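Mandalate racemase/muconate lactonizing enzyme (PDB 4E4U) is a putative member of the mandelate racemase/muconate lactonizing enzyme branch of the enolase superfamily and probably acts on a carboxylate substrate, though its own reaction is not established. Local coordinates at residues L279-A284 / A304-H309; P308-G313 / L331-I336; I255-R260 / G274-L279; P112-L117 / S320-T325. All blocks are in the same frame, centred on the assembly; numbering follows the deposited sequence. Where two conformers were deposited one is given.

Contact 1 (L279-A284 / A304-H309); sequences LQLNVA and AQIAPH
Asn282 and His309 meet through a single polar bond: the amide nitrogen Asn282 ND2 gives a hydrogen to His309 ND1 at 2.9 Å, with an N-H...N angle of 166°. The donor lies near the ring plane and the acceptor near the amide plane, although the two planes are turned 48° from each other. In both residues CG lies opposite the backbone N (chi1 -174° for Asn282). The amide of Asn282 is committed at its other end too, because OD1 accepts from Ala284 N at 2.8 Å in an Asx turn, while ND2 has a further acceptor in Asn312 OD1.

Behind this pair the backbones run side by side as a short parallel bridge. Leu279 N donates to Gln305 O (2.8 Å), Ala307 N returns to Leu279 O (2.9 Å), and His309 N continues the pattern to Leu281 O (2.9 Å). Leu281 packs more loosely, CD2 lying 4.4 Å from Ile306 CG2. Gln280 directs its NE2 to Glu233, and a water that NE2 reaches weakly donates to Ala307 O.

Ala284 N on OD1 and two acceptors on ND2 fix which way round the Asn282 amide lies, and the bond from ND2 to ND1, close to both planes, helps set how the His309 ring is turned.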
loop_
_atom_site.group_PDB
_atom_site.type_symbol
_atom_site.label_atom_id
_atom_site.label_comp_id
_atom_site.label_asym_id
_atom_site.label_seq_id
_atom_site.Cartn_x
_atom_site.Cartn_y
_atom_site.Cartn_z
ATOM N N LEU A 279 -18.889 -10.578 -12.977
ATOM C CA LEU A 279 -18.957 -11.765 -12.132
ATOM C C LEU A 279 -19.894 -12.807 -12.709
ATOM O O LEU A 279 -21.095 -12.562 -12.868
ATOM C CB LEU A 279 -19.421 -11.407 -10.724
ATOM C CG LEU A 279 -18.613 -10.359 -9.984
ATOM C CD1 LEU A 279 -19.061 -10.277 -8.529
ATOM C CD2 LEU A 279 -17.133 -10.659 -10.063
ATOM N N GLN A 280 -19.333 -13.972 -13.000
ATOM C CA GLN A 280 -20.054 -15.058 -13.642
ATOM C C GLN A 280 -20.457 -16.131 -12.638
ATOM O O GLN A 280 -20.184 -17.321 -12.814
ATOM C CB GLN A 280 -19.205 -15.637 -14.763
ATOM C CG GLN A 280 -18.830 -14.591 -15.794
ATOM C CD GLN A 280 -17.878 -15.109 -16.833
ATOM O OE1 GLN A 280 -16.814 -15.637 -16.508
ATOM N NE2 GLN A 280 -18.245 -14.948 -18.102
ATOM N N LEU A 281 -21.135 -15.703 -11.585
ATOM C CA LEU A 281 -21.661 -16.639 -10.609
ATOM C C LEU A 281 -22.619 -17.628 -11.277
ATOM O O LEU A 281 -23.348 -17.277 -12.217
ATOM C CB LEU A 281 -22.364 -15.867 -9.485
ATOM C CG LEU A 281 -23.597 -15.036 -9.868
ATOM C CD1 LEU A 281 -24.896 -15.837 -9.808
ATOM C CD2 LEU A 281 -23.709 -13.807 -8.982
ATOM N N ASN A 282 -22.619 -18.861 -10.787
ATOM C CA ASN A 282 -23.657 -19.819 -11.131
ATOM C C ASN A 282 -24.513 -19.987 -9.882
ATOM O O ASN A 282 -23.997 -20.372 -8.817
ATOM C CB ASN A 282 -23.055 -21.145 -11.589
ATOM C CG ASN A 282 -24.106 -22.115 -12.091
ATOM O OD1 ASN A 282 -25.100 -22.381 -11.406
ATOM N ND2 ASN A 282 -23.892 -22.657 -13.283
ATOM N N VAL A 283 -25.802 -19.685 -10.003
ATOM C CA VAL A 283 -26.699 -19.691 -8.842
ATOM C C VAL A 283 -26.824 -21.067 -8.206
ATOM O O VAL A 283 -27.204 -21.178 -7.042
ATOM C CB VAL A 283 -28.116 -19.144 -9.166
ATOM C CG1 VAL A 283 -28.041 -17.693 -9.594
ATOM C CG2 VAL A 283 -28.802 -19.988 -10.242
ATOM N N ALA A 284 -26.513 -22.107 -8.978
ATOM C CA ALA A 284 -26.555 -23.487 -8.489
ATOM C C ALA A 284 -25.239 -23.944 -7.841
ATOM O O ALA A 284 -25.119 -25.089 -7.412
ATOM C CB ALA A 284 -26.967 -24.433 -9.612
ATOM N N ALA A 304 -19.071 -3.230 -10.414
ATOM C CA ALA A 304 -18.940 -4.411 -11.254
ATOM C C ALA A 304 -20.326 -4.873 -11.692
ATOM O O ALA A 304 -21.342 -4.462 -11.121
ATOM C CB ALA A 304 -18.194 -5.528 -10.507
ATOM N N GLN A 305 -20.367 -5.744 -12.690
ATOM C CA GLN A 305 -21.624 -6.261 -13.206
ATOM C C GLN A 305 -21.711 -7.763 -13.007
ATOM O O GLN A 305 -20.701 -8.435 -12.776
ATOM C CB GLN A 305 -21.747 -5.956 -14.696
ATOM C CG GLN A 305 -21.765 -4.484 -15.026
ATOM C CD GLN A 305 -21.742 -4.252 -16.516
ATOM O OE1 GLN A 305 -20.717 -4.474 -17.183
ATOM N NE2 GLN A 305 -22.887 -3.840 -17.069
ATOM N N ILE A 306 -22.922 -8.304 -13.050
ATOM C CA ILE A 306 -23.068 -9.755 -13.030
ATOM C C ILE A 306 -23.501 -10.279 -14.390
ATOM O O ILE A 306 -24.279 -9.651 -15.112
ATOM C CB ILE A 306 -24.026 -10.279 -11.927
ATOM C CG1 ILE A 306 -25.488 -9.972 -12.267
ATOM C CG2 ILE A 306 -23.624 -9.732 -10.557
ATOM C CD1 ILE A 306 -26.473 -10.752 -11.423
ATOM N N ALA A 307 -22.948 -11.429 -14.738
ATOM C CA ALA A 307 -23.260 -12.120 -15.983
ATOM C C ALA A 307 -23.313 -13.600 -15.645
ATOM O O ALA A 307 -22.322 -14.316 -15.813
ATOM C CB ALA A 307 -22.190 -11.848 -17.025
ATOM N N PRO A 308 -24.458 -14.066 -15.128
ATOM C CA PRO A 308 -24.468 -15.419 -14.563
ATOM C C PRO A 308 -24.123 -16.505 -15.574
ATOM O O PRO A 308 -24.526 -16.469 -16.745
ATOM C CB PRO A 308 -25.903 -15.584 -14.058
ATOM C CG PRO A 308 -26.375 -14.186 -13.808
ATOM C CD PRO A 308 -25.733 -13.364 -14.901
ATOM N N HIS A 309 -23.360 -17.473 -15.083
ATOM C CA HIS A 309 -22.922 -18.619 -15.859
ATOM C C HIS A 309 -24.030 -19.658 -15.930
ATOM O O HIS A 309 -24.812 -19.824 -14.985
ATOM C CB HIS A 309 -21.694 -19.227 -15.176
ATOM C CG HIS A 309 -21.327 -20.587 -15.680
ATOM N ND1 HIS A 309 -21.801 -21.745 -15.104
ATOM C CD2 HIS A 309 -20.505 -20.976 -16.683
ATOM C CE1 HIS A 309 -21.309 -22.789 -15.749
ATOM N NE2 HIS A 309 -20.519 -22.347 -16.708
HETATM O O HOH W 1 -21.268 -15.689 -18.155
HETATM O O HOH W 2 -26.508 -19.198 -12.851
#

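Contact 2 (P308-G313 / L331-I336); sequences PHLYNG and LIQESI
Leu310 and Glu334 are joined by a nearly straight bond: Leu310 N donates to Glu334 OE1 at 2.9 Å with an N-H...O angle of 171°, reaching the oxygen from above the carboxylate plane. Glu334 gets there as a nearly extended chain, its CG opposite the backbone N. The other oxygen, OE2, takes a hydrogen from a water at 2.6 Å, and the same water donates to Leu310 O, closing a small bridge between side chain and backbone. A long, weak ion pair joins OE2 to Lys164. Between the main chains there is one bond, from Glu334 N to Pro308 O, and at 3.4 Å it is weak.

These loop and strand segments run almost parallel, 9° apart end to end, at the C-terminal end of strand 305-306 and along strand 333-335, within the barrel-like domain of the enolase superfamily. The region beyond the strand ends is where that family places its active site.

Flat groups meet next. The His309 ring and the Glu334 carboxylate lie side by side with planes 80° apart, His309 CD2 being 3.4 Å from OE1. Gln333 bends at chi2, which carries its amide back over the chain: NE2 donates to Glu334 O, while OE1 lies against Pro308 CB and is hydrogen-bonded by Ser320.

Apolar contact is left to Leu310 CD1 and Ile336 CD1, 4.0 Å apart, the two side chains crossing nearly at right angles.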
loop_
_atom_site.group_PDB
_atom_site.type_symbol
_atom_site.label_atom_id
_atom_site.label_comp_id
_atom_site.label_asym_id
_atom_site.label_seq_id
_atom_site.Cartn_x
_atom_site.Cartn_y
_atom_site.Cartn_z
ATOM N N PRO A 308 -24.458 -14.066 -15.128
ATOM C CA PRO A 308 -24.468 -15.419 -14.563
ATOM C C PRO A 308 -24.123 -16.505 -15.574
ATOM O O PRO A 308 -24.526 -16.469 -16.745
ATOM C CB PRO A 308 -25.903 -15.584 -14.058
ATOM C CG PRO A 308 -26.375 -14.186 -13.808
ATOM C CD PRO A 308 -25.733 -13.364 -14.901
ATOM N N HIS A 309 -23.360 -17.473 -15.083
ATOM C CA HIS A 309 -22.922 -18.619 -15.859
ATOM C C HIS A 309 -24.030 -19.658 -15.930
ATOM O O HIS A 309 -24.812 -19.824 -14.985
ATOM C CB HIS A 309 -21.694 -19.227 -15.176
ATOM C CG HIS A 309 -21.327 -20.587 -15.680
ATOM N ND1 HIS A 309 -21.801 -21.745 -15.104
ATOM C CD2 HIS A 309 -20.505 -20.976 -16.683
ATOM C CE1 HIS A 309 -21.309 -22.789 -15.749
ATOM N NE2 HIS A 309 -20.519 -22.347 -16.708
ATOM N N LEU A 310 -24.084 -20.376 -17.043
ATOM C CA LEU A 310 -25.024 -21.472 -17.175
ATOM C C LEU A 310 -24.441 -22.551 -18.089
ATOM O O LEU A 310 -24.228 -22.318 -19.277
ATOM C CB LEU A 310 -26.361 -20.951 -17.713
ATOM C CG LEU A 310 -27.637 -21.619 -17.210
ATOM C CD1 LEU A 310 -27.699 -23.069 -17.666
ATOM C CD2 LEU A 310 -27.743 -21.511 -15.692
ATOM N N TYR A 311 -24.161 -23.719 -17.519
ATOM C CA TYR A 311 -23.801 -24.891 -18.308
ATOM C C TYR A 311 -24.416 -26.095 -17.622
ATOM O O TYR A 311 -23.724 -26.959 -17.080
ATOM C CB TYR A 311 -22.282 -25.062 -18.464
ATOM C CG TYR A 311 -21.963 -26.032 -19.583
ATOM C CD1 TYR A 311 -22.243 -25.701 -20.905
ATOM C CD2 TYR A 311 -21.426 -27.288 -19.325
ATOM C CE1 TYR A 311 -21.986 -26.581 -21.939
ATOM C CE2 TYR A 311 -21.159 -28.181 -20.363
ATOM C CZ TYR A 311 -21.439 -27.816 -21.664
ATOM O OH TYR A 311 -21.184 -28.687 -22.701
ATOM N N ASN A 312 -25.741 -26.130 -17.641
ATOM C CA ASN A 312 -26.506 -27.076 -16.846
ATOM C C ASN A 312 -27.964 -26.977 -17.283
ATOM O O ASN A 312 -28.238 -26.450 -18.370
ATOM C CB ASN A 312 -26.291 -26.858 -15.328
ATOM C CG ASN A 312 -26.464 -25.412 -14.891
ATOM O OD1 ASN A 312 -25.550 -24.585 -15.013
ATOM N ND2 ASN A 312 -27.630 -25.108 -14.342
ATOM N N GLY A 313 -28.888 -27.468 -16.458
ATOM C CA GLY A 313 -30.276 -27.624 -16.861
ATOM C C GLY A 313 -31.138 -26.376 -16.761
ATOM O O GLY A 313 -30.677 -25.305 -16.354
ATOM N N LEU A 331 -25.526 -7.522 -16.591
ATOM C CA LEU A 331 -24.958 -7.338 -17.934
ATOM C C LEU A 331 -25.623 -8.226 -18.979
ATOM O O LEU A 331 -26.159 -7.736 -19.972
ATOM C CB LEU A 331 -23.453 -7.619 -17.917
ATOM C CG LEU A 331 -22.701 -7.628 -19.254
ATOM C CD1 LEU A 331 -22.851 -6.294 -19.984
ATOM C CD2 LEU A 331 -21.226 -7.959 -19.052
ATOM N N ILE A 332 -25.587 -9.537 -18.762
ATOM C CA ILE A 332 -26.045 -10.486 -19.774
ATOM C C ILE A 332 -26.183 -11.860 -19.126
ATOM O O ILE A 332 -25.512 -12.148 -18.131
ATOM C CB ILE A 332 -25.035 -10.525 -20.957
ATOM C CG1 ILE A 332 -25.648 -11.120 -22.228
ATOM C CG2 ILE A 332 -23.728 -11.213 -20.544
ATOM C CD1 ILE A 332 -24.778 -10.858 -23.451
ATOM N N GLN A 333 -27.043 -12.704 -19.690
ATOM C CA GLN A 333 -27.287 -14.040 -19.154
ATOM C C GLN A 333 -26.861 -15.095 -20.153
ATOM O O GLN A 333 -27.289 -15.078 -21.304
ATOM C CB GLN A 333 -28.769 -14.222 -18.811
ATOM C CG GLN A 333 -29.171 -15.659 -18.482
ATOM C CD GLN A 333 -28.561 -16.179 -17.193
ATOM O OE1 GLN A 333 -28.695 -15.560 -16.136
ATOM N NE2 GLN A 333 -27.892 -17.325 -17.271
ATOM N N GLU A 334 -26.021 -16.020 -19.710
ATOM C CA GLU A 334 -25.614 -17.114 -20.567
ATOM C C GLU A 334 -26.813 -17.979 -20.904
ATOM O O GLU A 334 -27.581 -18.383 -20.019
ATOM C CB GLU A 334 -24.536 -17.971 -19.900
ATOM C CG GLU A 334 -23.989 -19.062 -20.824
ATOM C CD GLU A 334 -22.640 -19.599 -20.380
ATOM O OE1 GLU A 334 -22.308 -19.462 -19.184
ATOM O OE2 GLU A 334 -21.909 -20.147 -21.237
ATOM N N SER A 335 -26.974 -18.254 -22.191
ATOM C CA SER A 335 -28.011 -19.155 -22.663
ATOM C C SER A 335 -27.385 -20.308 -23.408
ATOM O O SER A 335 -26.339 -20.158 -24.036
ATOM C CB SER A 335 -28.988 -18.411 -23.563
ATOM O OG SER A 335 -29.610 -17.384 -22.829
ATOM N N ILE A 336 -28.019 -21.471 -23.323
ATOM C CA ILE A 336 -27.551 -22.623 -24.075
ATOM C C ILE A 336 -28.358 -22.642 -25.362
ATOM O O ILE A 336 -29.504 -23.089 -25.394
ATOM C CB ILE A 336 -27.655 -23.920 -23.263
ATOM C CG1 ILE A 336 -26.762 -23.800 -22.020
ATOM C CG2 ILE A 336 -27.230 -25.105 -24.110
ATOM C CD1 ILE A 336 -26.827 -24.969 -21.059
HETATM O O HOH W 3 -22.351 -22.688 -21.226
#

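Contact 3 (I255-R260 / G274-L279); sequences IATGER and GGASIL
Ala256 and Ile278 sit side by side on one face of a parallel strand pair, their CB atoms 3.8 Å apart and Ile278 CG2 also near the alanine methyl. On the other face Thr257 turns its CG2 to the methyl of Ala276, also 3.8 Å away. Its chi1 of -158° explains this: OG1 is swung opposite the backbone N, which puts the methyl between N and the carbonyl carbon. Ile255 offers CG2 rather than its longer branch, reaching Gly275 O at 3.6 Å; that carbonyl is buried here without a polar partner in the model.

The main chain sets this register. Ile255 O accepts from Ser277 N (3.0 Å) and more weakly from Ile278 N, while Thr257 N donates to Ile278 O at 3.1 Å. One water joins Ile255 N to Ser277 OG.

Strand 255-257, helix 263-272 and strand 278-279 form a beta-alpha-beta unit. Leu270 of that helix covers Thr257 and Ala276, helix 241-249 packs on Ile255 through Ile244, Val247 and Ala248, and Trp231 of the preceding strand meets both Ala256 and Ile278.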
loop_
_atom_site.group_PDB
_atom_site.type_symbol
_atom_site.label_atom_id
_atom_site.label_comp_id
_atom_site.label_asym_id
_atom_site.label_seq_id
_atom_site.Cartn_x
_atom_site.Cartn_y
_atom_site.Cartn_z
ATOM N N ILE A 255 -12.104 -8.259 -17.494
ATOM C CA ILE A 255 -11.964 -9.638 -17.042
ATOM C C ILE A 255 -13.268 -10.114 -16.421
ATOM O O ILE A 255 -13.847 -9.439 -15.559
ATOM C CB ILE A 255 -10.814 -9.810 -16.027
ATOM C CG1 ILE A 255 -9.491 -9.306 -16.625
ATOM C CG2 ILE A 255 -10.709 -11.268 -15.577
ATOM C CD1 ILE A 255 -9.148 -9.866 -18.001
ATOM N N ALA A 256 -13.746 -11.262 -16.897
ATOM C CA ALA A 256 -14.933 -11.908 -16.346
ATOM C C ALA A 256 -14.516 -13.220 -15.715
ATOM O O ALA A 256 -13.727 -13.968 -16.288
ATOM C CB ALA A 256 -15.968 -12.164 -17.443
ATOM N N THR A 257 -15.054 -13.515 -14.542
ATOM C CA THR A 257 -14.795 -14.806 -13.936
ATOM C C THR A 257 -15.841 -15.126 -12.888
ATOM O O THR A 257 -16.629 -14.263 -12.504
ATOM C CB THR A 257 -13.379 -14.867 -13.324
ATOM O OG1 THR A 257 -12.984 -16.234 -13.207
ATOM C CG2 THR A 257 -13.329 -14.162 -11.963
ATOM N N GLY A 258 -15.841 -16.361 -12.404
ATOM C CA GLY A 258 -16.650 -16.682 -11.246
ATOM C C GLY A 258 -17.383 -17.997 -11.261
ATOM O O GLY A 258 -17.934 -18.393 -10.231
ATOM N N GLU A 259 -17.409 -18.690 -12.397
ATOM C CA GLU A 259 -18.207 -19.916 -12.461
ATOM C C GLU A 259 -17.669 -21.021 -11.561
ATOM O O GLU A 259 -18.390 -21.966 -11.247
ATOM C CB GLU A 259 -18.324 -20.434 -13.885
ATOM C CG GLU A 259 -17.092 -21.135 -14.395
ATOM C CD GLU A 259 -17.145 -21.318 -15.889
ATOM O OE1 GLU A 259 -17.284 -22.470 -16.351
ATOM O OE2 GLU A 259 -17.066 -20.294 -16.603
ATOM N N ARG A 260 -16.410 -20.900 -11.136
ATOM C CA ARG A 260 -15.810 -21.885 -10.240
ATOM C C ARG A 260 -15.595 -21.346 -8.834
ATOM O O ARG A 260 -14.914 -21.979 -8.027
ATOM C CB ARG A 260 -14.502 -22.420 -10.823
ATOM C CG ARG A 260 -14.732 -23.288 -12.039
ATOM C CD ARG A 260 -13.452 -23.874 -12.541
ATOM N NE ARG A 260 -12.734 -22.971 -13.426
ATOM C CZ ARG A 260 -11.525 -23.219 -13.913
ATOM N NH1 ARG A 260 -10.844 -24.292 -13.505
ATOM N NH2 ARG A 260 -10.984 -22.379 -14.784
ATOM N N GLY A 274 -9.235 -6.490 -7.166
ATOM C CA GLY A 274 -9.417 -5.937 -8.501
ATOM C C GLY A 274 -9.326 -7.029 -9.561
ATOM O O GLY A 274 -8.889 -6.794 -10.685
ATOM N N GLY A 275 -9.734 -8.238 -9.190
ATOM C CA GLY A 275 -9.546 -9.395 -10.051
ATOM C C GLY A 275 -10.471 -9.524 -11.247
ATOM O O GLY A 275 -10.115 -10.192 -12.218
ATOM N N ALA A 276 -11.652 -8.914 -11.188
ATOM C CA ALA A 276 -12.611 -8.999 -12.287
ATOM C C ALA A 276 -13.641 -7.897 -12.157
ATOM O O ALA A 276 -13.916 -7.425 -11.053
ATOM C CB ALA A 276 -13.296 -10.363 -12.297
ATOM N N SER A 277 -14.229 -7.500 -13.283
ATOM C CA SER A 277 -15.282 -6.488 -13.284
ATOM C C SER A 277 -16.626 -7.057 -13.716
ATOM O O SER A 277 -17.631 -6.349 -13.718
ATOM C CB SER A 277 -14.911 -5.325 -14.191
ATOM O OG SER A 277 -14.704 -5.779 -15.512
ATOM N N ILE A 278 -16.634 -8.330 -14.097
ATOM C CA ILE A 278 -17.850 -9.013 -14.519
ATOM C C ILE A 278 -17.863 -10.354 -13.799
ATOM O O ILE A 278 -16.939 -11.151 -13.954
ATOM C CB ILE A 278 -17.875 -9.211 -16.050
ATOM C CG1 ILE A 278 -17.902 -7.851 -16.764
ATOM C CG2 ILE A 278 -19.078 -10.044 -16.482
ATOM C CD1 ILE A 278 -17.586 -7.931 -18.254
ATOM N N LEU A 279 -18.889 -10.578 -12.977
ATOM C CA LEU A 279 -18.957 -11.765 -12.132
ATOM C C LEU A 279 -19.894 -12.807 -12.709
ATOM O O LEU A 279 -21.095 -12.562 -12.868
ATOM C CB LEU A 279 -19.421 -11.407 -10.724
ATOM C CG LEU A 279 -18.613 -10.359 -9.984
ATOM C CD1 LEU A 279 -19.061 -10.277 -8.529
ATOM C CD2 LEU A 279 -17.133 -10.659 -10.063
HETATM O O HOH W 4 -11.644 -5.955 -15.371
#

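Contact 4 (P112-L117 / S320-T325); sequences PVYELL and SIQLAT
The Tyr114 ring is held between two aliphatic groups. Pro112 CB lies over the centre of one face, 3.5 Å above the plane, and Thr325 CG2 covers the opposite face, set toward the rim, in a CH-pi contact 3.7 Å from the centroid and 14° off the normal. Glu115 OE1 lies at the ring edge, in its plane. The Gln322 amide approaches obliquely and runs nearly parallel to the ring, the planes 20° apart, with Gln322 OE1 3.2 Å from Tyr114 CD2.

That amide also makes the one hydrogen bond across the contact, Tyr114 N to Gln322 OE1 at 2.8 Å, with the donor tilted slightly from the carbonyl plane. Val113 N is close to the same oxygen, but its angle is too poor for a bond. The Gln322 chain bends at chi2 (-70°), which carries OE1 across to the backbone of 112-117. Thr325 is oriented within its own helix: OG1 donates to Ile321 O at 2.8 Å, which also receives Thr325 N from the opposite face of the carbonyl, and this helps present CG2 to the ring. Tyr114 OH is hydrogen-bonded to Ser361 O, outside the two segments.

The contact joins the loop after helix 88-109, from the N-terminal family region, to helix 314-325 of the enolase C-terminal region. It is thus an interface between the two domains of the two-domain architecture shared by the enolase superfamily.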
loop_
_atom_site.group_PDB
_atom_site.type_symbol
_atom_site.label_atom_id
_atom_site.label_comp_id
_atom_site.label_asym_id
_atom_site.label_seq_id
_atom_site.Cartn_x
_atom_site.Cartn_y
_atom_site.Cartn_z
ATOM N N PRO A 112 -43.643 -14.415 -8.380
ATOM C CA PRO A 112 -42.314 -14.825 -8.843
ATOM C C PRO A 112 -41.284 -14.473 -7.767
ATOM O O PRO A 112 -41.452 -13.477 -7.042
ATOM C CB PRO A 112 -42.075 -13.941 -10.071
ATOM C CG PRO A 112 -43.441 -13.527 -10.525
ATOM C CD PRO A 112 -44.249 -13.401 -9.261
ATOM N N VAL A 113 -40.227 -15.270 -7.664
ATOM C CA VAL A 113 -39.173 -14.992 -6.702
ATOM C C VAL A 113 -38.572 -13.597 -6.924
ATOM O O VAL A 113 -38.243 -12.899 -5.958
ATOM C CB VAL A 113 -38.099 -16.095 -6.735
ATOM C CG1 VAL A 113 -36.866 -15.681 -5.939
ATOM C CG2 VAL A 113 -38.676 -17.384 -6.175
ATOM N N TYR A 114 -38.456 -13.162 -8.180
ATOM C CA TYR A 114 -37.890 -11.836 -8.431
ATOM C C TYR A 114 -38.715 -10.700 -7.814
ATOM O O TYR A 114 -38.180 -9.618 -7.589
ATOM C CB TYR A 114 -37.581 -11.574 -9.921
ATOM C CG TYR A 114 -38.761 -11.656 -10.875
ATOM C CD1 TYR A 114 -39.746 -10.674 -10.901
ATOM C CD2 TYR A 114 -38.866 -12.710 -11.782
ATOM C CE1 TYR A 114 -40.811 -10.760 -11.785
ATOM C CE2 TYR A 114 -39.918 -12.801 -12.663
ATOM C CZ TYR A 114 -40.890 -11.825 -12.668
ATOM O OH TYR A 114 -41.951 -11.924 -13.550
ATOM N N GLU A 115 -39.996 -10.942 -7.528
ATOM C CA GLU A 115 -40.809 -9.925 -6.860
ATOM C C GLU A 115 -40.578 -9.872 -5.351
ATOM O O GLU A 115 -41.086 -8.971 -4.678
ATOM C CB GLU A 115 -42.303 -10.089 -7.189
ATOM C CG GLU A 115 -42.659 -9.979 -8.674
ATOM C CD GLU A 115 -42.434 -8.586 -9.266
ATOM O OE1 GLU A 115 -41.370 -7.977 -9.050
ATOM O OE2 GLU A 115 -43.332 -8.090 -9.973
ATOM N N LEU A 116 -39.812 -10.831 -4.831
ATOM C CA LEU A 116 -39.497 -10.885 -3.407
ATOM C C LEU A 116 -38.038 -10.537 -3.124
ATOM O O LEU A 116 -37.685 -10.201 -1.992
ATOM C CB LEU A 116 -39.824 -12.268 -2.838
ATOM C CG LEU A 116 -41.271 -12.714 -3.054
ATOM C CD1 LEU A 116 -41.479 -14.131 -2.549
ATOM C CD2 LEU A 116 -42.220 -11.747 -2.358
ATOM N N LEU A 117 -37.193 -10.601 -4.150
ATOM C CA LEU A 117 -35.761 -10.330 -3.986
ATOM C C LEU A 117 -35.355 -8.967 -4.563
ATOM O O LEU A 117 -34.199 -8.755 -4.933
ATOM C CB LEU A 117 -34.919 -11.449 -4.611
ATOM C CG LEU A 117 -34.725 -12.715 -3.763
ATOM C CD1 LEU A 117 -33.972 -13.786 -4.532
ATOM C CD2 LEU A 117 -33.986 -12.383 -2.477
ATOM N N SER A 320 -31.480 -18.544 -12.264
ATOM C CA SER A 320 -30.589 -17.495 -12.730
ATOM C C SER A 320 -31.379 -16.318 -13.299
ATOM O O SER A 320 -31.047 -15.151 -13.059
ATOM C CB SER A 320 -29.645 -18.069 -13.780
ATOM O OG SER A 320 -28.505 -17.259 -13.922
ATOM N N ILE A 321 -32.434 -16.638 -14.041
ATOM C CA ILE A 321 -33.317 -15.643 -14.620
ATOM C C ILE A 321 -34.029 -14.852 -13.523
ATOM O O ILE A 321 -34.190 -13.641 -13.636
ATOM C CB ILE A 321 -34.321 -16.330 -15.570
ATOM C CG1 ILE A 321 -33.585 -16.784 -16.832
ATOM C CG2 ILE A 321 -35.501 -15.415 -15.890
ATOM C CD1 ILE A 321 -34.273 -17.909 -17.592
ATOM N N GLN A 322 -34.442 -15.532 -12.454
ATOM C CA GLN A 322 -35.065 -14.837 -11.327
ATOM C C GLN A 322 -34.121 -13.792 -10.729
ATOM O O GLN A 322 -34.520 -12.653 -10.481
ATOM C CB GLN A 322 -35.507 -15.829 -10.248
ATOM C CG GLN A 322 -36.611 -16.770 -10.697
ATOM C CD GLN A 322 -37.940 -16.074 -10.888
ATOM O OE1 GLN A 322 -38.383 -15.318 -10.027
ATOM N NE2 GLN A 322 -38.593 -16.334 -12.013
ATOM N N LEU A 323 -32.866 -14.171 -10.506
ATOM C CA LEU A 323 -31.888 -13.223 -9.991
ATOM C C LEU A 323 -31.692 -12.063 -10.969
ATOM O O LEU A 323 -31.751 -10.896 -10.578
ATOM C CB LEU A 323 -30.545 -13.914 -9.749
ATOM C CG LEU A 323 -29.410 -12.973 -9.329
ATOM C CD1 LEU A 323 -29.652 -12.442 -7.918
ATOM C CD2 LEU A 323 -28.055 -13.658 -9.429
ATOM N N ALA A 324 -31.472 -12.385 -12.239
ATOM C CA ALA A 324 -31.153 -11.357 -13.224
ATOM C C ALA A 324 -32.258 -10.304 -13.317
ATOM O O ALA A 324 -31.979 -9.114 -13.441
ATOM C CB ALA A 324 -30.911 -11.991 -14.578
ATOM N N THR A 325 -33.508 -10.757 -13.258
ATOM C CA THR A 325 -34.664 -9.892 -13.461
ATOM C C THR A 325 -34.729 -8.761 -12.432
ATOM O O THR A 325 -35.215 -7.672 -12.735
ATOM C CB THR A 325 -35.961 -10.734 -13.479
ATOM O OG1 THR A 325 -35.879 -11.663 -14.565
ATOM C CG2 THR A 325 -37.200 -9.866 -13.665
#

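How the contacts relate
All four contacts are buried, yet they lie at different depths: contacts 1 and 2 are centred about 7 and 5 Å from the chain centre, contact 3 about 12 Å and contact 4 about 16 Å. Contacts 1 to 3 belong to one sheet. Leu279 is common to contacts 1 and 3, while Pro308 and His309 are common to 1 and 2. Contact 3 is mainly backbone bonding with apolar side chains, whereas contact 1 adds Asn282 and His309 past the strand ends, and contact 2 sets strand residues Gln333 and Glu334 against a loop. Contact 4 pairs a loop with a helix through an aromatic face and one amide; Leu323 on that helix touches Leu281 and Ile306 of contact 1.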